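Local coordinates for protein tRNA (cytosine(38)-C(5))-methyltransferase (Schizosaccharomyces pombe, PDB 6FDF) that methylates carbon 5 of cytosine 38 in the anticodon loop of tRNA(Asp), using S-adenosyl-L-methionine as methyl donor, at residues R140-L143 with R144-Y148; E270-R273 with M274-Q277. All coordinates share one frame; numbering follows the deposited sequence. Where two conformers were deposited one is given.

Contact 1: residues R140-L143 with R144-Y148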
ATOM      1  N   ARG A 140     -16.526 -12.456  -0.116  1.00 32.33           N
ATOM      2  CA  ARG A 140     -16.363 -13.910  -0.161  1.00 31.65           C
ATOM      3  C   ARG A 140     -17.571 -14.580  -0.802  1.00 37.37           C
ATOM      4  O   ARG A 140     -17.429 -15.543  -1.567  1.00 34.13           O
ATOM      5  CB  ARG A 140     -16.150 -14.477   1.248  1.00 33.23           C
ATOM      6  CG  ARG A 140     -14.969 -13.896   1.995  1.00 34.37           C
ATOM      7  CD  ARG A 140     -14.713 -14.642   3.298  1.00 39.89           C
ATOM      8  NE  ARG A 140     -13.680 -13.977   4.082  1.00 38.26           N
ATOM      9  CZ  ARG A 140     -13.920 -13.076   5.030  1.00 40.47           C
ATOM     10  NH1 ARG A 140     -12.910 -12.508   5.672  1.00 39.89           N
ATOM     11  NH2 ARG A 140     -15.167 -12.761   5.354  1.00 37.32           N
ATOM     12  N   LYS A 141     -18.768 -14.071  -0.512  1.00 33.27           N
ATOM     13  CA  LYS A 141     -19.994 -14.682  -1.009  1.00 35.04           C
ATOM     14  C   LYS A 141     -20.095 -14.590  -2.531  1.00 33.94           C
ATOM     15  O   LYS A 141     -20.366 -15.592  -3.206  1.00 34.18           O
ATOM     16  CB  LYS A 141     -21.195 -14.016  -0.335  1.00 38.26           C
ATOM     17  CG  LYS A 141     -22.499 -14.761  -0.450  1.00 44.86           C
ATOM     18  CD  LYS A 141     -23.381 -14.501   0.772  1.00 47.47           C
ATOM     19  CE  LYS A 141     -23.430 -13.023   1.140  1.00 47.88           C
ATOM     20  NZ  LYS A 141     -24.307 -12.776   2.330  1.00 49.77           N
ATOM     21  N   VAL A 142     -19.874 -13.401  -3.095  0.54 32.77           N
ATOM     22  CA  VAL A 142     -20.030 -13.260  -4.542  0.54 32.25           C
ATOM     23  C   VAL A 142     -18.898 -13.971  -5.277  0.54 32.29           C
ATOM     24  O   VAL A 142     -19.106 -14.540  -6.356  0.54 31.80           O
ATOM     25  CB  VAL A 142     -20.139 -11.776  -4.944  0.54 32.82           C
ATOM     26  CG1 VAL A 142     -18.842 -11.029  -4.678  0.54 30.31           C
ATOM     27  CG2 VAL A 142     -20.551 -11.656  -6.410  0.54 30.81           C
ATOM     28  N   LEU A 143     -17.686 -13.959  -4.713  1.00 31.00           N
ATOM     29  CA  LEU A 143     -16.575 -14.660  -5.350  1.00 30.59           C
ATOM     30  C   LEU A 143     -16.810 -16.166  -5.354  1.00 31.91           C
ATOM     31  O   LEU A 143     -16.610 -16.832  -6.377  1.00 33.77           O
ATOM     32  CB  LEU A 143     -15.254 -14.311  -4.657  1.00 29.26           C
ATOM     33  CG  LEU A 143     -14.758 -12.873  -4.818  1.00 32.25           C
ATOM     34  CD1 LEU A 143     -13.374 -12.702  -4.189  1.00 37.28           C
ATOM     35  CD2 LEU A 143     -14.732 -12.463  -6.283  1.00 35.25           C
ATOM     36  N   ARG A 144     -17.217 -16.725  -4.209  1.00 32.56           N
ATOM     37  CA  ARG A 144     -17.566 -18.144  -4.155  1.00 34.95           C
ATOM     38  C   ARG A 144     -18.673 -18.484  -5.150  1.00 38.87           C
ATOM     39  O   ARG A 144     -18.588 -19.486  -5.871  1.00 35.66           O
ATOM     40  CB  ARG A 144     -17.991 -18.528  -2.734  1.00 36.73           C
ATOM     41  CG  ARG A 144     -18.643 -19.908  -2.626  1.00 50.88           C
ATOM     42  CD  ARG A 144     -19.183 -20.209  -1.221  1.00 61.42           C
ATOM     43  NE  ARG A 144     -20.473 -19.579  -0.946  1.00 78.93           N
ATOM     44  CZ  ARG A 144     -20.673 -18.645  -0.019  1.00 84.82           C
ATOM     45  NH1 ARG A 144     -19.665 -18.227   0.734  1.00 84.45           N
ATOM     46  NH2 ARG A 144     -21.885 -18.135   0.160  1.00 86.28           N
ATOM     47  N   ASN A 145     -19.706 -17.646  -5.225  1.00 33.76           N
ATOM     48  CA  ASN A 145     -20.808 -17.918  -6.142  1.00 34.75           C
ATOM     49  C   ASN A 145     -20.394 -17.789  -7.603  1.00 33.93           C
ATOM     50  O   ASN A 145     -20.981 -18.454  -8.466  1.00 34.15           O
ATOM     51  CB  ASN A 145     -21.984 -16.989  -5.836  1.00 34.37           C
ATOM     52  CG  ASN A 145     -22.716 -17.387  -4.577  1.00 36.04           C
ATOM     53  OD1 ASN A 145     -22.534 -18.494  -4.059  1.00 36.84           O
ATOM     54  ND2 ASN A 145     -23.548 -16.488  -4.068  1.00 35.77           N
ATOM     55  N   CYS A 146     -19.406 -16.951  -7.908  1.00 31.35           N
ATOM     56  CA  CYS A 146     -18.905 -16.823  -9.268  1.00 31.06           C
ATOM     57  C   CYS A 146     -17.750 -17.775  -9.565  1.00 32.08           C
ATOM     58  O   CYS A 146     -17.054 -17.592 -10.569  1.00 33.89           O
ATOM     59  CB  CYS A 146     -18.487 -15.380  -9.552  1.00 32.61           C
ATOM     60  SG  CYS A 146     -19.880 -14.237  -9.710  1.00 35.39           S
ATOM     61  N   GLY A 147     -17.539 -18.786  -8.727  1.00 33.85           N
ATOM     62  CA  GLY A 147     -16.607 -19.846  -9.053  1.00 38.18           C
ATOM     63  C   GLY A 147     -15.158 -19.576  -8.715  1.00 37.78           C
ATOM     64  O   GLY A 147     -14.285 -20.316  -9.184  1.00 35.73           O
ATOM     65  N   TYR A 148     -14.871 -18.550  -7.916  1.00 32.60           N
ATOM     66  CA  TYR A 148     -13.494 -18.254  -7.542  1.00 32.53           C
ATOM     67  C   TYR A 148     -13.042 -19.086  -6.350  1.00 36.47           C
ATOM     68  O   TYR A 148     -13.815 -19.382  -5.434  1.00 33.60           O
ATOM     69  CB  TYR A 148     -13.318 -16.771  -7.211  1.00 31.97           C
ATOM     70  CG  TYR A 148     -13.404 -15.869  -8.417  1.00 33.06           C
ATOM     71  CD1 TYR A 148     -14.635 -15.396  -8.870  1.00 29.41           C
ATOM     72  CD2 TYR A 148     -12.258 -15.505  -9.122  1.00 30.55           C
ATOM     73  CE1 TYR A 148     -14.720 -14.580  -9.973  1.00 28.18           C
ATOM     74  CE2 TYR A 148     -12.334 -14.686 -10.234  1.00 28.81           C
ATOM     75  CZ  TYR A 148     -13.574 -14.227 -10.652  1.00 30.08           C
ATOM     76  OH  TYR A 148     -13.679 -13.413 -11.754  1.00 30.25           O
TER
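Arg140 and Arg144 are joined through their backbones near the C-terminal end of helix 134-145, which closes in a Schellman motif. Arg144 N donates to Arg140 O over 2.9 Å. The guanidinium of Arg140 turns away from this turn, to a salt bridge with Glu152 and a hydrogen bond to Glu131 O. Lys141 comes next, and Lys141 O accepts from Asn145 N at 3.0 Å. The Arg144 chain bends at chi3 (79°) and folds back, placing one face of its guanidinium over Lys141 CA. Arg144 NH2 ends 3.5 Å from Lys141 CG, while the two charged ends stay apart. Lys141 NZ has long, weak ion pairs with Glu137 and Glu138. Val142 O accepts from Cys146 N at 2.9 Å; Cys146 is the first residue to leave helical geometry. Leu143 carries the closure. Leu143 O accepts from Tyr148 N at 2.9 Å and more weakly from Cys146 N. Gly147, with positive phi, is the C-prime residue, and Gly147 N bonds to Arg144 O at 3.1 Å. The Leu143 side chain is buried against Leu112, Ile122 and Leu150. Tyr148 sends its OH to Pro119 O. Leu143 meets the tyrosine ring twice: Leu143 CD2 lies over one face, 3.9 Å from Tyr148 CD1, and Leu143 O sits in plane at the ring edge, 3.5 Å from the same carbon.

Contact 2: residues E270-R273 with M274-Q277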
ATOM      1  N   GLU A 270      14.674  13.616  28.354  1.00 42.16           N
ATOM      2  CA  GLU A 270      14.365  14.502  29.472  1.00 42.05           C
ATOM      3  C   GLU A 270      15.439  15.565  29.655  1.00 49.26           C
ATOM      4  O   GLU A 270      15.138  16.680  30.099  1.00 50.73           O
ATOM      5  CB  GLU A 270      14.197  13.689  30.758  1.00 49.41           C
ATOM      6  CG  GLU A 270      13.080  12.654  30.706  1.00 52.17           C
ATOM      7  CD  GLU A 270      11.738  13.244  30.292  1.00 61.68           C
ATOM      8  OE1 GLU A 270      11.453  14.408  30.652  1.00 63.07           O
ATOM      9  OE2 GLU A 270      10.972  12.541  29.604  1.00 62.58           O
ATOM     10  N   ARG A 271      16.690  15.239  29.322  1.00 45.85           N
ATOM     11  CA  ARG A 271      17.783  16.191  29.494  1.00 47.05           C
ATOM     12  C   ARG A 271      17.657  17.349  28.514  1.00 47.39           C
ATOM     13  O   ARG A 271      17.654  18.519  28.916  1.00 48.52           O
ATOM     14  CB  ARG A 271      19.124  15.472  29.331  1.00 45.28           C
ATOM     15  CG  ARG A 271      19.450  14.529  30.488  1.00 49.19           C
ATOM     16  CD  ARG A 271      20.764  13.782  30.289  1.00 45.91           C
ATOM     17  NE  ARG A 271      21.133  13.029  31.489  1.00 50.38           N
ATOM     18  CZ  ARG A 271      22.052  12.066  31.522  1.00 60.33           C
ATOM     19  NH1 ARG A 271      22.700  11.720  30.416  1.00 56.49           N
ATOM     20  NH2 ARG A 271      22.321  11.446  32.663  1.00 55.97           N
ATOM     21  N   ASN A 272      17.567  17.036  27.217  1.00 45.84           N
ATOM     22  CA  ASN A 272      17.406  18.044  26.171  1.00 48.37           C
ATOM     23  C   ASN A 272      16.957  17.290  24.918  1.00 42.07           C
ATOM     24  O   ASN A 272      17.796  16.749  24.192  1.00 44.78           O
ATOM     25  CB  ASN A 272      18.695  18.818  25.933  1.00 50.00           C
ATOM     26  CG  ASN A 272      18.615  19.749  24.730  1.00 58.26           C
ATOM     27  OD1 ASN A 272      17.538  20.005  24.187  1.00 55.50           O
ATOM     28  ND2 ASN A 272      19.764  20.262  24.309  1.00 67.40           N
ATOM     29  N   ARG A 273      15.642  17.259  24.683  1.00 41.27           N
ATOM     30  CA  ARG A 273      15.105  16.482  23.572  1.00 37.59           C
ATOM     31  C   ARG A 273      15.534  17.028  22.218  1.00 36.15           C
ATOM     32  O   ARG A 273      15.503  16.289  21.228  1.00 39.82           O
ATOM     33  CB  ARG A 273      13.576  16.420  23.660  1.00 39.18           C
ATOM     34  CG  ARG A 273      12.888  17.780  23.616  1.00 45.99           C
ATOM     35  CD  ARG A 273      11.477  17.706  24.174  1.00 41.53           C
ATOM     36  NE  ARG A 273      11.485  17.509  25.620  1.00 42.97           N
ATOM     37  CZ  ARG A 273      10.411  17.209  26.345  1.00 47.67           C
ATOM     38  NH1 ARG A 273       9.226  17.068  25.765  1.00 43.58           N
ATOM     39  NH2 ARG A 273      10.523  17.048  27.657  1.00 52.48           N
ATOM     40  N   MET A 274      15.943  18.296  22.141  1.00 41.70           N
ATOM     41  CA  MET A 274      16.413  18.820  20.863  1.00 44.45           C
ATOM     42  C   MET A 274      17.802  18.308  20.506  1.00 42.55           C
ATOM     43  O   MET A 274      18.170  18.322  19.327  1.00 42.74           O
ATOM     44  CB  MET A 274      16.407  20.351  20.876  1.00 46.80           C
ATOM     45  CG  MET A 274      15.031  20.957  21.096  1.00 43.70           C
ATOM     46  SD  MET A 274      13.795  20.231  20.007  1.00 48.09           S
ATOM     47  CE  MET A 274      14.304  20.917  18.435  1.00 40.29           C
ATOM     48  N   ALA A 275      18.579  17.853  21.489  1.00 38.77           N
ATOM     49  CA  ALA A 275      19.916  17.340  21.221  1.00 43.21           C
ATOM     50  C   ALA A 275      19.897  15.951  20.598  1.00 41.07           C
ATOM     51  O   ALA A 275      20.948  15.466  20.164  1.00 43.57           O
ATOM     52  CB  ALA A 275      20.738  17.311  22.510  1.00 48.79           C
ATOM     53  N   LEU A 276      18.734  15.304  20.547  1.00 37.73           N
ATOM     54  CA  LEU A 276      18.596  14.030  19.857  1.00 37.42           C
ATOM     55  C   LEU A 276      18.606  14.178  18.345  1.00 39.36           C
ATOM     56  O   LEU A 276      18.709  13.161  17.649  1.00 38.78           O
ATOM     57  CB  LEU A 276      17.304  13.334  20.286  1.00 38.28           C
ATOM     58  CG  LEU A 276      17.308  12.795  21.716  1.00 41.72           C
ATOM     59  CD1 LEU A 276      15.901  12.385  22.131  1.00 42.33           C
ATOM     60  CD2 LEU A 276      18.278  11.626  21.838  1.00 40.04           C
ATOM     61  N   GLN A 277      18.495  15.404  17.828  1.00 36.04           N
ATOM     62  CA  GLN A 277      18.517  15.658  16.387  1.00 37.56           C
ATOM     63  C   GLN A 277      17.481  14.792  15.678  1.00 36.21           C
ATOM     64  O   GLN A 277      17.785  14.044  14.745  1.00 36.28           O
ATOM     65  CB  GLN A 277      19.916  15.428  15.810  1.00 38.67           C
ATOM     66  CG  GLN A 277      21.020  16.198  16.512  1.00 43.29           C
ATOM     67  CD  GLN A 277      22.384  15.932  15.901  1.00 56.46           C
ATOM     68  OE1 GLN A 277      23.302  15.477  16.581  1.00 70.95           O
ATOM     69  NE2 GLN A 277      22.518  16.205  14.609  1.00 58.78           N
TER
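Asn272 reaches forward over Met274 and Ala275 and forms an Asx turn, closed by a weak bond. Asn272 OD1 accepts from Met274 N at 3.1 Å, with an N-H...O angle of 135°. The side chain is extended, CG opposite the backbone N (chi1 173°), which carries the amide group over the start of the next turn. The two ends of the amide have different neighbours. OD1 also touches Met274 CB, while Asn272 ND2 lies 3.6 Å from Ala275 CB. The Asn272 and Met274 side chains run across one another at a slant. The Met274 side chain then leads away to Glu219 and Leu222 of helix 219-225.

The backbone beneath follows overlapping type I turns. Ala275 N donates to Asn272 O at 3.0 Å, from well above the carbonyl plane. Leu276 N reaches Arg273 O weakly at 3.4 Å, and Gln277 N bonds to Met274 O. Residues 274-276 have helical angles without the regular helical bonds.

Arg273 and Leu276 flank the second turn. Arg273 turns CG in between its own N and carbonyl carbon (chi1 60°), which brings Arg273 CG to 3.4 Å from Met274 N. Its far end turns to helix 219-225, where NH1 bonds to Leu222 O. Leu276 is buried and packs back on Thr265, Gln268 and Phe269 of helix 265-272. Leu276 CB rests 3.6 Å from Arg273 O.

How the contacts relate
Both contacts are local and lie in series along the chain, neither enclosing nor crossing the other. Contact 1 comes first. It closes the short turn from helix 134-145 into strand 148-155, an outermost strand of the seven-stranded sheet of the Rossmann-like methyltransferase core. Contact 2 follows much later. It closes the turn from helix 265-272 toward strand 278-279, on the edge of the small three-stranded sheet, in a region consistent with the target-recognition domain of C5-methyltransferases. The two lie on opposite sides of the chain's centre. The centres of contact 1 and contact 2 are about 56 Å apart. The nearest atoms of contact 1 and contact 2 are about 41 Å apart.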